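Local coordinates for glutamine cyclotransferase (Zymomonas mobilis, PDB 3NOL), which catalyses the cyclisation of N-terminal glutaminyl residues of peptides to pyroglutamate, with release of ammonia, at residues 43-51 with 225-233; 128-136 with 172-180. All coordinates share one frame; numbering follows the deposited sequence.

Interaction 1: residues 43-51 with 225-233; sequences AFTEGFFYR and DVLNGIAWD. With CA (calcium ion), chain B.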
ATOM      1  N   ALA A  43      -0.156 -14.932   0.093  1.00  9.18           N
ATOM      2  CA  ALA A  43      -0.703 -13.661   0.553  1.00  8.72           C
ATOM      3  C   ALA A  43      -0.941 -12.718  -0.618  1.00  8.13           C
ATOM      4  O   ALA A  43       0.029 -12.165  -1.181  1.00  8.17           O
ATOM      5  CB  ALA A  43       0.248 -12.995   1.589  1.00  8.43           C
ATOM      6  N   PHE A  44      -2.221 -12.505  -0.932  1.00  7.30           N
ATOM      7  CA  PHE A  44      -2.633 -11.480  -1.912  1.00  7.40           C
ATOM      8  C   PHE A  44      -2.609 -10.092  -1.269  1.00  7.40           C
ATOM      9  O   PHE A  44      -3.629  -9.611  -0.749  1.00  7.73           O
ATOM     10  CB  PHE A  44      -4.045 -11.744  -2.452  1.00  7.42           C
ATOM     11  CG  PHE A  44      -4.159 -12.972  -3.322  1.00  8.34           C
ATOM     12  CD1 PHE A  44      -4.537 -14.202  -2.765  1.00  8.58           C
ATOM     13  CD2 PHE A  44      -3.927 -12.885  -4.706  1.00  9.12           C
ATOM     14  CE1 PHE A  44      -4.692 -15.345  -3.590  1.00  7.93           C
ATOM     15  CE2 PHE A  44      -4.044 -14.027  -5.531  1.00  8.29           C
ATOM     16  CZ  PHE A  44      -4.434 -15.250  -4.973  1.00  8.22           C
ATOM     17  N   THR A  45      -1.447  -9.463  -1.283  1.00  6.95           N
ATOM     18  CA  THR A  45      -1.270  -8.180  -0.607  1.00  7.13           C
ATOM     19  C   THR A  45      -2.207  -7.089  -1.136  1.00  6.97           C
ATOM     20  O   THR A  45      -2.184  -6.792  -2.349  1.00  6.89           O
ATOM     21  CB  THR A  45       0.201  -7.712  -0.781  1.00  7.18           C
ATOM     22  OG1 THR A  45       1.073  -8.741  -0.292  1.00  8.19           O
ATOM     23  CG2 THR A  45       0.441  -6.427  -0.019  1.00  6.46           C
ATOM     24  N   GLU A  46      -3.026  -6.500  -0.245  1.00  6.07           N
ATOM     25  CA  GLU A  46      -3.934  -5.388  -0.613  1.00  6.93           C
ATOM     26  C   GLU A  46      -3.706  -4.072   0.178  1.00  6.47           C
ATOM     27  O   GLU A  46      -4.303  -3.020  -0.122  1.00  6.87           O
ATOM     28  CB  GLU A  46      -5.397  -5.801  -0.446  1.00  7.34           C
ATOM     29  CG  GLU A  46      -5.836  -7.057  -1.221  1.00  7.44           C
ATOM     30  CD  GLU A  46      -5.811  -6.870  -2.739  1.00  9.29           C
ATOM     31  OE1 GLU A  46      -5.475  -5.768  -3.224  1.00 11.23           O
ATOM     32  OE2 GLU A  46      -6.160  -7.834  -3.469  1.00 12.47           O
ATOM     33  N   GLY A  47      -2.864  -4.161   1.199  1.00  6.09           N
ATOM     34  CA  GLY A  47      -2.542  -3.022   2.062  1.00  5.74           C
ATOM     35  C   GLY A  47      -1.275  -3.398   2.800  1.00  6.21           C
ATOM     36  O   GLY A  47      -1.072  -4.573   3.141  1.00  6.42           O
ATOM     37  N   PHE A  48      -0.386  -2.431   2.980  1.00  5.91           N
ATOM     38  CA  PHE A  48       0.952  -2.749   3.494  1.00  5.25           C
ATOM     39  C   PHE A  48       1.595  -1.494   4.040  1.00  6.00           C
ATOM     40  O   PHE A  48       1.706  -0.496   3.348  1.00  4.47           O
ATOM     41  CB  PHE A  48       1.799  -3.340   2.331  1.00  5.45           C
ATOM     42  CG  PHE A  48       3.168  -3.798   2.712  1.00  6.63           C
ATOM     43  CD1 PHE A  48       3.348  -4.788   3.695  1.00  8.09           C
ATOM     44  CD2 PHE A  48       4.282  -3.354   1.999  1.00  8.28           C
ATOM     45  CE1 PHE A  48       4.645  -5.265   4.019  1.00  9.49           C
ATOM     46  CE2 PHE A  48       5.577  -3.830   2.314  1.00  5.43           C
ATOM     47  CZ  PHE A  48       5.758  -4.776   3.321  1.00  9.38           C
ATOM     48  N   PHE A  49       1.991  -1.527   5.304  1.00  5.43           N
ATOM     49  CA  PHE A  49       2.746  -0.400   5.849  1.00  5.84           C
ATOM     50  C   PHE A  49       3.706  -0.882   6.932  1.00  6.58           C
ATOM     51  O   PHE A  49       3.593  -2.014   7.407  1.00  6.33           O
ATOM     52  CB  PHE A  49       1.806   0.742   6.327  1.00  6.24           C
ATOM     53  CG  PHE A  49       0.942   0.383   7.510  1.00  5.71           C
ATOM     54  CD1 PHE A  49      -0.385  -0.006   7.325  1.00  6.86           C
ATOM     55  CD2 PHE A  49       1.442   0.447   8.804  1.00  5.81           C
ATOM     56  CE1 PHE A  49      -1.194  -0.314   8.397  1.00  6.86           C
ATOM     57  CE2 PHE A  49       0.626   0.129   9.907  1.00  6.35           C
ATOM     58  CZ  PHE A  49      -0.700  -0.261   9.699  1.00  6.66           C
ATOM     59  N   TYR A  50       4.636  -0.005   7.297  1.00  5.68           N
ATOM     60  CA  TYR A  50       5.587  -0.273   8.352  1.00  6.81           C
ATOM     61  C   TYR A  50       5.223   0.597   9.547  1.00  6.67           C
ATOM     62  O   TYR A  50       4.918   1.789   9.417  1.00  6.98           O
ATOM     63  CB  TYR A  50       6.972   0.097   7.849  1.00  7.68           C
ATOM     64  CG  TYR A  50       8.044   0.101   8.931  1.00  7.36           C
ATOM     65  CD1 TYR A  50       8.222   1.206   9.771  1.00  9.01           C
ATOM     66  CD2 TYR A  50       8.892  -0.992   9.066  1.00  7.61           C
ATOM     67  CE1 TYR A  50       9.237   1.207  10.749  1.00 11.47           C
ATOM     68  CE2 TYR A  50       9.908  -1.003  10.012  1.00 11.32           C
ATOM     69  CZ  TYR A  50      10.071   0.093  10.846  1.00 10.23           C
ATOM     70  OH  TYR A  50      11.076   0.047  11.780  1.00 11.84           O
ATOM     71  N   ARG A  51       5.226   0.004  10.729  1.00  7.34           N
ATOM     72  CA  ARG A  51       4.989   0.782  11.947  1.00  9.18           C
ATOM     73  C   ARG A  51       5.622   0.065  13.109  1.00  9.21           C
ATOM     74  O   ARG A  51       5.547  -1.181  13.193  1.00  8.74           O
ATOM     75  CB  ARG A  51       3.493   1.000  12.202  1.00 10.47           C
ATOM     76  CG  ARG A  51       3.213   1.936  13.408  1.00 14.35           C
ATOM     77  CD  ARG A  51       1.807   2.413  13.471  1.00 19.83           C
ATOM     78  NE  ARG A  51       1.489   3.325  14.593  1.00 21.37           N
ATOM     79  CZ  ARG A  51       1.375   2.959  15.875  1.00 22.31           C
ATOM     80  NH1 ARG A  51       1.029   3.846  16.797  1.00 19.17           N
ATOM     81  NH2 ARG A  51       1.614   1.710  16.251  1.00 25.36           N
ATOM     82  N   ASP A 225       1.180 -13.219  -8.710  1.00  9.95           N
ATOM     83  CA  ASP A 225       0.279 -12.127  -9.083  1.00  9.21           C
ATOM     84  C   ASP A 225       1.121 -10.807  -9.128  1.00  9.09           C
ATOM     85  O   ASP A 225       2.381 -10.843  -9.242  1.00  8.87           O
ATOM     86  CB  ASP A 225      -0.915 -12.122  -8.097  1.00  9.53           C
ATOM     87  CG  ASP A 225      -2.171 -11.430  -8.625  1.00 11.69           C
ATOM     88  OD1 ASP A 225      -2.158 -10.229  -8.905  1.00  9.70           O
ATOM     89  OD2 ASP A 225      -3.231 -12.086  -8.685  1.00 17.34           O
ATOM     90  N   VAL A 226       0.443  -9.664  -9.060  1.00  8.13           N
ATOM     91  CA  VAL A 226       1.076  -8.394  -9.453  1.00  8.76           C
ATOM     92  C   VAL A 226       1.825  -7.667  -8.346  1.00  7.82           C
ATOM     93  O   VAL A 226       1.548  -7.846  -7.160  1.00  7.40           O
ATOM     94  CB  VAL A 226       0.054  -7.386 -10.096  1.00  9.70           C
ATOM     95  CG1 VAL A 226      -0.580  -7.978 -11.328  1.00 12.16           C
ATOM     96  CG2 VAL A 226      -1.001  -6.972  -9.115  1.00  9.57           C
ATOM     97  N   LEU A 227       2.777  -6.836  -8.768  1.00  7.11           N
ATOM     98  CA  LEU A 227       3.417  -5.872  -7.871  1.00  6.35           C
ATOM     99  C   LEU A 227       2.335  -5.047  -7.152  1.00  6.32           C
ATOM    100  O   LEU A 227       1.437  -4.520  -7.779  1.00  7.06           O
ATOM    101  CB  LEU A 227       4.343  -4.941  -8.677  1.00  6.56           C
ATOM    102  CG  LEU A 227       5.082  -3.882  -7.853  1.00  7.22           C
ATOM    103  CD1 LEU A 227       6.212  -4.563  -7.041  1.00  5.31           C
ATOM    104  CD2 LEU A 227       5.658  -2.784  -8.724  1.00  8.23           C
ATOM    105  N   ASN A 228       2.431  -4.946  -5.825  1.00  6.02           N
ATOM    106  CA  ASN A 228       1.442  -4.196  -5.035  1.00  6.48           C
ATOM    107  C   ASN A 228       1.839  -4.232  -3.580  1.00  5.92           C
ATOM    108  O   ASN A 228       1.931  -5.320  -2.980  1.00  6.36           O
ATOM    109  CB  ASN A 228      -0.004  -4.745  -5.163  1.00  6.12           C
ATOM    110  CG  ASN A 228      -1.042  -3.748  -4.624  1.00  7.58           C
ATOM    111  OD1 ASN A 228      -1.127  -2.587  -5.104  1.00  7.41           O
ATOM    112  ND2 ASN A 228      -1.806  -4.168  -3.595  1.00  6.36           N
ATOM    113  N   GLY A 229       2.099  -3.048  -3.026  1.00  6.43           N
ATOM    114  CA  GLY A 229       2.449  -2.929  -1.623  1.00  6.09           C
ATOM    115  C   GLY A 229       3.773  -2.217  -1.484  1.00  5.84           C
ATOM    116  O   GLY A 229       4.812  -2.684  -1.990  1.00  5.94           O
ATOM    117  N   ILE A 230       3.702  -1.070  -0.806  1.00  5.30           N
ATOM    118  CA  ILE A 230       4.823  -0.172  -0.582  1.00  5.14           C
ATOM    119  C   ILE A 230       4.783   0.228   0.869  1.00  6.03           C
ATOM    120  O   ILE A 230       3.734   0.701   1.312  1.00  4.74           O
ATOM    121  CB  ILE A 230       4.672   1.134  -1.364  1.00  5.26           C
ATOM    122  CG1 ILE A 230       4.370   0.876  -2.848  1.00  5.71           C
ATOM    123  CG2 ILE A 230       5.947   1.981  -1.184  1.00  5.26           C
ATOM    124  CD1 ILE A 230       3.949   2.125  -3.620  1.00  6.69           C
ATOM    125  N   ALA A 231       5.908   0.089   1.580  1.00  5.18           N
ATOM    126  CA  ALA A 231       5.987   0.553   2.988  1.00  5.76           C
ATOM    127  C   ALA A 231       7.254   1.360   3.195  1.00  6.78           C
ATOM    128  O   ALA A 231       8.233   1.166   2.467  1.00  7.44           O
ATOM    129  CB  ALA A 231       5.962  -0.618   3.944  1.00  6.71           C
ATOM    130  N   TRP A 232       7.237   2.232   4.199  1.00  6.43           N
ATOM    131  CA  TRP A 232       8.325   3.166   4.399  1.00  7.14           C
ATOM    132  C   TRP A 232       8.571   3.296   5.887  1.00  7.02           C
ATOM    133  O   TRP A 232       7.650   3.537   6.657  1.00  6.70           O
ATOM    134  CB  TRP A 232       7.943   4.511   3.779  1.00  7.42           C
ATOM    135  CG  TRP A 232       8.875   5.659   4.040  1.00  6.58           C
ATOM    136  CD1 TRP A 232       8.579   6.821   4.712  1.00  7.16           C
ATOM    137  CD2 TRP A 232      10.236   5.788   3.592  1.00  7.46           C
ATOM    138  NE1 TRP A 232       9.676   7.657   4.721  1.00  8.43           N
ATOM    139  CE2 TRP A 232      10.708   7.050   4.047  1.00  7.16           C
ATOM    140  CE3 TRP A 232      11.098   4.965   2.859  1.00  8.33           C
ATOM    141  CZ2 TRP A 232      12.006   7.512   3.772  1.00  7.99           C
ATOM    142  CZ3 TRP A 232      12.399   5.427   2.587  1.00  8.15           C
ATOM    143  CH2 TRP A 232      12.839   6.677   3.048  1.00  7.44           C
ATOM    144  N   ASP A 233       9.838   3.126   6.258  1.00  7.03           N
ATOM    145  CA  ASP A 233      10.301   3.220   7.624  1.00  7.28           C
ATOM    146  C   ASP A 233      10.982   4.572   7.687  1.00  7.22           C
ATOM    147  O   ASP A 233      12.100   4.748   7.187  1.00  7.46           O
ATOM    148  CB  ASP A 233      11.288   2.079   7.901  1.00  6.80           C
ATOM    149  CG  ASP A 233      12.090   2.256   9.194  1.00  6.52           C
ATOM    150  OD1 ASP A 233      12.920   1.364   9.450  1.00  6.97           O
ATOM    151  OD2 ASP A 233      11.919   3.266   9.910  1.00  6.26           O
TER
HETATM  152 CA    CA B 263       1.473   1.337   1.970  1.00  5.77          CA
HETATM  153  O   HOH W   1      -3.612  -1.959  -2.559  1.00  8.48           O
HETATM  154  O   HOH W   2       5.062   2.515   6.117  1.00 12.51           O
HETATM  155  O   HOH W   3       4.761   4.331   8.218  1.00 22.20           O
HETATM  156  O   HOH W   4      11.748   2.305  12.632  1.00 26.74           O
HETATM  157  O   HOH W   5      -0.117   2.133   3.574  1.00  6.17           O
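Strands 44-51 and 227-233, whose CA atoms come nearest at Phe-49 and Ala-231, run in the same direction, their axes 9° apart and 5.0 Å at closest approach. Water and metal join the two backbones: one water accepts from both Tyr-50 N and Trp-232 N, and the calcium ion is held by Phe-48 O at 2.3 Å and Ile-230 O at 2.4 Å. Farther toward the N-terminal ends, Asn-228 ND2 donates to Thr-45 O over 2.9 Å; the acceptor lies in the amide plane, while the donor sits above the carbonyl plane of Thr-45. A second N-H of this amide goes to a water that in turn donates to Glu-46 O, which should stop the amide from turning. With CG anti to its backbone N (chi1 -176°), Phe-48 reaches across, and its CE2 touches Ala-231 CB at 3.6 Å. Asp-233 CB sits over the Tyr-50 ring, 3.6 Å from its centroid, and the carboxylate continues the stack at 11° to the ring. A water links Tyr-50 OH to Asp-233 OD2, while OD1 is in a salt bridge with Arg-238. A leucine in place of Tyr-50 would probably leave Asp-233 without its flat stacking partner and the bridging water without its hydroxyl donor. Such parallel inner strands of adjacent blades, parted by water and a central calcium, belong to the five-bladed beta-propeller of this enzyme.

Interaction 2: residues 128-136 with 172-180; sequences EGWGLTHND and PELNELEWV. With CA (calcium ion), chain B; SO4 (sulfate ion), chain D.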
ATOM      1  N   GLU A 128     -15.338   3.012  -4.426  1.00 10.26           N
ATOM      2  CA  GLU A 128     -14.458   1.906  -4.017  1.00 10.59           C
ATOM      3  C   GLU A 128     -13.279   2.425  -3.195  1.00  9.78           C
ATOM      4  O   GLU A 128     -13.064   3.632  -3.106  1.00  9.80           O
ATOM      5  CB  GLU A 128     -13.943   1.122  -5.227  1.00 11.29           C
ATOM      6  CG  GLU A 128     -15.064   0.327  -5.922  1.00 12.35           C
ATOM      7  CD  GLU A 128     -14.556  -0.697  -6.931  1.00 13.67           C
ATOM      8  OE1 GLU A 128     -13.359  -0.666  -7.319  1.00 16.39           O
ATOM      9  OE2 GLU A 128     -15.373  -1.569  -7.323  1.00 16.58           O
ATOM     10  N   GLY A 129     -12.583   1.492  -2.549  1.00  9.63           N
ATOM     11  CA  GLY A 129     -11.436   1.805  -1.717  1.00  9.43           C
ATOM     12  C   GLY A 129     -10.354   0.779  -2.017  1.00  8.42           C
ATOM     13  O   GLY A 129     -10.548  -0.438  -1.825  1.00  8.89           O
ATOM     14  N   TRP A 130      -9.224   1.275  -2.528  1.00  7.15           N
ATOM     15  CA  TRP A 130      -8.109   0.408  -2.899  1.00  6.93           C
ATOM     16  C   TRP A 130      -6.958   0.633  -1.907  1.00  6.49           C
ATOM     17  O   TRP A 130      -6.933  -0.015  -0.871  1.00  6.35           O
ATOM     18  CB  TRP A 130      -7.672   0.630  -4.365  1.00  6.92           C
ATOM     19  CG  TRP A 130      -8.668   0.141  -5.416  1.00  6.99           C
ATOM     20  CD1 TRP A 130     -10.043   0.040  -5.300  1.00  7.15           C
ATOM     21  CD2 TRP A 130      -8.350  -0.290  -6.739  1.00  7.17           C
ATOM     22  NE1 TRP A 130     -10.585  -0.439  -6.479  1.00  7.61           N
ATOM     23  CE2 TRP A 130      -9.564  -0.643  -7.375  1.00  7.14           C
ATOM     24  CE3 TRP A 130      -7.144  -0.423  -7.455  1.00  7.12           C
ATOM     25  CZ2 TRP A 130      -9.605  -1.119  -8.692  1.00  6.53           C
ATOM     26  CZ3 TRP A 130      -7.198  -0.893  -8.784  1.00  8.16           C
ATOM     27  CH2 TRP A 130      -8.425  -1.241  -9.371  1.00  6.67           C
ATOM     28  N   GLY A 131      -6.035   1.554  -2.201  1.00  5.73           N
ATOM     29  CA  GLY A 131      -4.917   1.835  -1.284  1.00  5.55           C
ATOM     30  C   GLY A 131      -5.221   2.920  -0.250  1.00  5.52           C
ATOM     31  O   GLY A 131      -6.087   3.768  -0.466  1.00  5.64           O
ATOM     32  N   LEU A 132      -4.502   2.878   0.881  1.00  5.76           N
ATOM     33  CA  LEU A 132      -4.667   3.866   1.933  1.00  5.51           C
ATOM     34  C   LEU A 132      -3.319   4.139   2.604  1.00  5.32           C
ATOM     35  O   LEU A 132      -2.570   3.226   2.881  1.00  5.14           O
ATOM     36  CB  LEU A 132      -5.694   3.397   2.956  1.00  5.83           C
ATOM     37  CG  LEU A 132      -6.101   4.364   4.060  1.00  6.21           C
ATOM     38  CD1 LEU A 132      -6.906   5.552   3.465  1.00  5.76           C
ATOM     39  CD2 LEU A 132      -6.928   3.608   5.139  1.00  5.55           C
ATOM     40  N   THR A 133      -3.031   5.413   2.823  1.00  5.74           N
ATOM     41  CA  THR A 133      -1.838   5.830   3.582  1.00  6.37           C
ATOM     42  C   THR A 133      -2.225   7.123   4.337  1.00  6.70           C
ATOM     43  O   THR A 133      -3.422   7.485   4.393  1.00  6.72           O
ATOM     44  CB  THR A 133      -0.564   5.999   2.650  1.00  6.62           C
ATOM     45  OG1 THR A 133       0.615   6.225   3.447  1.00  5.42           O
ATOM     46  CG2 THR A 133      -0.750   7.165   1.651  1.00  7.96           C
ATOM     47  N   HIS A 134      -1.240   7.819   4.896  1.00  6.51           N
ATOM     48  CA  HIS A 134      -1.515   9.061   5.601  1.00  7.26           C
ATOM     49  C   HIS A 134      -0.301   9.961   5.623  1.00  7.75           C
ATOM     50  O   HIS A 134       0.817   9.496   5.454  1.00  7.28           O
ATOM     51  CB  HIS A 134      -2.000   8.796   7.031  1.00  7.78           C
ATOM     52  CG  HIS A 134      -0.924   8.397   7.994  1.00  8.11           C
ATOM     53  ND1 HIS A 134      -0.158   9.322   8.680  1.00  9.94           N
ATOM     54  CD2 HIS A 134      -0.515   7.179   8.418  1.00  7.16           C
ATOM     55  CE1 HIS A 134       0.667   8.689   9.498  1.00 10.35           C
ATOM     56  NE2 HIS A 134       0.480   7.388   9.350  1.00  9.17           N
ATOM     57  N   ASN A 135      -0.539  11.254   5.818  1.00  8.38           N
ATOM     58  CA  ASN A 135       0.556  12.154   6.148  1.00  9.46           C
ATOM     59  C   ASN A 135       0.259  12.699   7.563  1.00 10.04           C
ATOM     60  O   ASN A 135      -0.481  12.074   8.323  1.00  9.42           O
ATOM     61  CB  ASN A 135       0.754  13.217   5.049  1.00 10.21           C
ATOM     62  CG  ASN A 135      -0.465  14.136   4.859  1.00  9.96           C
ATOM     63  OD1 ASN A 135      -1.378  14.184   5.697  1.00  9.22           O
ATOM     64  ND2 ASN A 135      -0.483  14.869   3.732  1.00 12.80           N
ATOM     65  N   ASP A 136       0.830  13.837   7.932  0.50 10.65           N
ATOM     66  CA  ASP A 136       0.675  14.295   9.313  0.50 11.05           C
ATOM     67  C   ASP A 136      -0.742  14.818   9.628  0.50 10.96           C
ATOM     68  O   ASP A 136      -1.110  14.946  10.805  0.50 11.09           O
ATOM     69  CB  ASP A 136       1.730  15.355   9.662  0.50 11.34           C
ATOM     70  CG  ASP A 136       3.157  14.798   9.707  0.50 11.70           C
ATOM     71  OD1 ASP A 136       3.360  13.558   9.814  0.50 11.24           O
ATOM     72  OD2 ASP A 136       4.089  15.636   9.660  0.50 11.48           O
ATOM     73  N   PRO A 172      -5.047   6.260 -14.474  1.00  7.79           N
ATOM     74  CA  PRO A 172      -5.899   5.388 -13.673  1.00  7.40           C
ATOM     75  C   PRO A 172      -5.139   4.187 -13.078  1.00  6.88           C
ATOM     76  O   PRO A 172      -3.921   4.007 -13.326  1.00  7.80           O
ATOM     77  CB  PRO A 172      -6.918   4.900 -14.700  1.00  7.28           C
ATOM     78  CG  PRO A 172      -6.059   4.718 -15.946  1.00  8.38           C
ATOM     79  CD  PRO A 172      -5.149   5.942 -15.919  1.00  7.72           C
ATOM     80  N   GLU A 173      -5.883   3.368 -12.325  1.00  7.37           N
ATOM     81  CA  GLU A 173      -5.424   2.107 -11.740  1.00  6.73           C
ATOM     82  C   GLU A 173      -4.488   2.301 -10.538  1.00  6.46           C
ATOM     83  O   GLU A 173      -3.745   1.389 -10.175  1.00  6.44           O
ATOM     84  CB  GLU A 173      -4.804   1.151 -12.776  1.00  7.92           C
ATOM     85  CG  GLU A 173      -5.672   0.965 -14.032  1.00  9.56           C
ATOM     86  CD  GLU A 173      -7.094   0.527 -13.692  1.00 11.47           C
ATOM     87  OE1 GLU A 173      -7.269  -0.301 -12.783  1.00 14.10           O
ATOM     88  OE2 GLU A 173      -8.045   1.024 -14.340  1.00 17.24           O
ATOM     89  N   LEU A 174      -4.547   3.479  -9.924  1.00  5.72           N
ATOM     90  CA  LEU A 174      -3.792   3.715  -8.677  1.00  5.53           C
ATOM     91  C   LEU A 174      -4.244   2.750  -7.569  1.00  5.46           C
ATOM     92  O   LEU A 174      -5.437   2.653  -7.261  1.00  5.62           O
ATOM     93  CB  LEU A 174      -3.970   5.167  -8.211  1.00  5.71           C
ATOM     94  CG  LEU A 174      -3.644   6.246  -9.268  1.00  6.08           C
ATOM     95  CD1 LEU A 174      -3.886   7.628  -8.603  1.00  9.62           C
ATOM     96  CD2 LEU A 174      -2.220   6.094  -9.838  1.00  7.17           C
ATOM     97  N   ASN A 175      -3.283   2.044  -6.971  1.00  4.90           N
ATOM     98  CA  ASN A 175      -3.609   0.981  -6.015  1.00  5.38           C
ATOM     99  C   ASN A 175      -2.904   1.242  -4.667  1.00  4.86           C
ATOM    100  O   ASN A 175      -3.108   2.323  -4.106  1.00  5.32           O
ATOM    101  CB  ASN A 175      -3.238  -0.385  -6.609  1.00  6.12           C
ATOM    102  CG  ASN A 175      -4.087  -1.526  -6.037  1.00  7.22           C
ATOM    103  OD1 ASN A 175      -4.804  -1.360  -5.030  1.00  8.16           O
ATOM    104  ND2 ASN A 175      -4.000  -2.696  -6.674  1.00  6.25           N
ATOM    105  N   GLU A 176      -2.080   0.302  -4.156  1.00  5.08           N
ATOM    106  CA  GLU A 176      -1.445   0.514  -2.822  1.00  5.29           C
ATOM    107  C   GLU A 176      -0.660   1.836  -2.786  1.00  5.50           C
ATOM    108  O   GLU A 176       0.002   2.206  -3.764  1.00  5.56           O
ATOM    109  CB  GLU A 176      -0.580  -0.692  -2.381  1.00  4.94           C
ATOM    110  CG  GLU A 176      -0.789  -1.112  -0.939  1.00  5.49           C
ATOM    111  CD  GLU A 176       0.015  -0.269   0.078  1.00  5.72           C
ATOM    112  OE1 GLU A 176       1.199   0.053  -0.195  1.00  4.36           O
ATOM    113  OE2 GLU A 176      -0.534   0.012   1.176  1.00  4.47           O
ATOM    114  N   LEU A 177      -0.777   2.551  -1.667  1.00  5.53           N
ATOM    115  CA  LEU A 177      -0.162   3.879  -1.529  1.00  4.51           C
ATOM    116  C   LEU A 177       0.833   3.886  -0.388  1.00  5.21           C
ATOM    117  O   LEU A 177       0.698   3.092   0.559  1.00  4.35           O
ATOM    118  CB  LEU A 177      -1.217   4.934  -1.197  1.00  4.98           C
ATOM    119  CG  LEU A 177      -2.374   5.151  -2.174  1.00  4.24           C
ATOM    120  CD1 LEU A 177      -3.228   6.329  -1.686  1.00  7.19           C
ATOM    121  CD2 LEU A 177      -1.791   5.403  -3.566  1.00  6.74           C
ATOM    122  N   GLU A 178       1.780   4.821  -0.467  1.00  4.37           N
ATOM    123  CA  GLU A 178       2.622   5.139   0.688  1.00  5.55           C
ATOM    124  C   GLU A 178       3.104   6.588   0.643  1.00  6.24           C
ATOM    125  O   GLU A 178       3.628   7.019  -0.381  1.00  6.33           O
ATOM    126  CB  GLU A 178       3.834   4.195   0.774  1.00  5.27           C
ATOM    127  CG  GLU A 178       4.542   4.321   2.128  1.00  7.00           C
ATOM    128  CD  GLU A 178       3.709   3.759   3.283  1.00  8.01           C
ATOM    129  OE1 GLU A 178       3.978   4.159   4.433  1.00 10.78           O
ATOM    130  OE2 GLU A 178       2.788   2.913   3.056  1.00  6.69           O
ATOM    131  N   TRP A 179       2.918   7.321   1.745  1.00  6.47           N
ATOM    132  CA  TRP A 179       3.508   8.669   1.882  1.00  7.27           C
ATOM    133  C   TRP A 179       4.993   8.505   2.170  1.00  7.55           C
ATOM    134  O   TRP A 179       5.382   7.870   3.163  1.00  7.80           O
ATOM    135  CB  TRP A 179       2.845   9.377   3.054  1.00  7.17           C
ATOM    136  CG  TRP A 179       3.294  10.773   3.234  1.00  7.64           C
ATOM    137  CD1 TRP A 179       4.223  11.232   4.135  1.00  8.82           C
ATOM    138  CD2 TRP A 179       2.801  11.923   2.543  1.00  8.31           C
ATOM    139  NE1 TRP A 179       4.357  12.600   4.022  1.00  9.92           N
ATOM    140  CE2 TRP A 179       3.499  13.053   3.052  1.00  7.32           C
ATOM    141  CE3 TRP A 179       1.862  12.110   1.525  1.00  7.00           C
ATOM    142  CZ2 TRP A 179       3.258  14.361   2.590  1.00  9.16           C
ATOM    143  CZ3 TRP A 179       1.622  13.422   1.066  1.00  9.50           C
ATOM    144  CH2 TRP A 179       2.330  14.523   1.590  1.00  9.41           C
ATOM    145  N   VAL A 180       5.831   9.032   1.285  1.00  7.68           N
ATOM    146  CA  VAL A 180       7.269   8.902   1.429  1.00  7.69           C
ATOM    147  C   VAL A 180       7.923  10.277   1.281  1.00  8.19           C
ATOM    148  O   VAL A 180       7.977  10.839   0.178  1.00  8.02           O
ATOM    149  CB  VAL A 180       7.853   7.878   0.403  1.00  7.75           C
ATOM    150  CG1 VAL A 180       9.390   7.723   0.545  1.00  8.37           C
ATOM    151  CG2 VAL A 180       7.156   6.511   0.508  1.00  7.39           C
TER
HETATM  152 CA    CA B 263       1.473   1.337   1.970  1.00  5.77          CA
HETATM  153  S   SO4 D 264       7.090  13.923   5.759  1.00 30.66           S
HETATM  154  O1  SO4 D 264       8.044  14.216   6.831  1.00 31.46           O
HETATM  155  O2  SO4 D 264       7.528  12.754   5.004  1.00 30.36           O
HETATM  156  O3  SO4 D 264       5.787  13.672   6.372  1.00 28.92           O
HETATM  157  O4  SO4 D 264       6.995  15.065   4.841  1.00 30.25           O
HETATM  158  O   HOH W   6      -3.035   0.559   1.987  1.00  5.69           O
HETATM  159  O   HOH W   5      -0.117   2.133   3.574  1.00  6.17           O
HETATM  160  O   HOH W   7       0.981   4.142   5.160  1.00  8.07           O
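Thr-133 and Trp-179 make the direct hydrogen bond of this contact: Trp-179 N donates to Thr-133 OG1 over 3.1 Å at 156°. The hydroxyl of Thr-133 is anti to the backbone N (chi1 -172°), which turns OG1 to that N-H and presses CG2 on Leu-177 CB, 3.6 Å away. Water carries further polar links. One water accepts from Leu-132 N and probably donates to Glu-176 OE2; another, itself a calcium ligand, probably donates to Leu-132 O. The metal is gripped by both carboxylate oxygens of Glu-176, by Leu-177 O and by Glu-178 OE2, the last at 2.3 Å; Phe-48 O and Ile-230 O complete its shell. The two carboxylates probably offset much of the ion's charge. Strands 132-134 and 177-180 are the innermost strands of neighbouring propeller blades, lying nearly parallel around the central channel that holds this ion. Among the aromatic contacts, Asn-135 CB lies over a face of Trp-179, 3.5 Å from the centroid of the six-membered ring in a CH-pi contact, with the amide almost upright on the ring at 86°. Asn-135 OD1 accepts from the backbone of Gln-137 and Tyr-138. Trp-179 NE1 donates to O3 of a sulfate, probably from the crystallisation liquor, at 3.0 Å, an ion also held by Lys-234. Trp-130 is tethered in its ring plane by NE1 to Glu-128 OE1, and its CE3 meets Asn-175 OD1 and Leu-174 O. Beside it the chains are in direct contact: Gly-131 CA makes a CA-H...O contact of 3.4 Å with Asn-175 O, where a CB on Gly-131 would probably clash with that oxygen.

In the fold
Interactions 1 and 2 lie about 11 Å apart, centre to centre, and both sit near the centre of the molecule around one calcium ion. Along the sequence 128-136 and 172-180 fall between 43-51 and 225-233, so interaction 2 is nested within interaction 1. Together they join inner strands of four propeller blades; strand 89-95 belongs to the fifth. Glu-176 ties the two directly, with probable hydrogen bonds from Ile-230 N to OE1 (2.8 Å) and from Phe-48 N to OE2 (3.0 Å). One calcium-bound water is shared. Three of the four segments thus supply ligands to one metal, and 128-136 approaches it through that water, consistent with the calcium joining inner strands of several blades near the propeller axis.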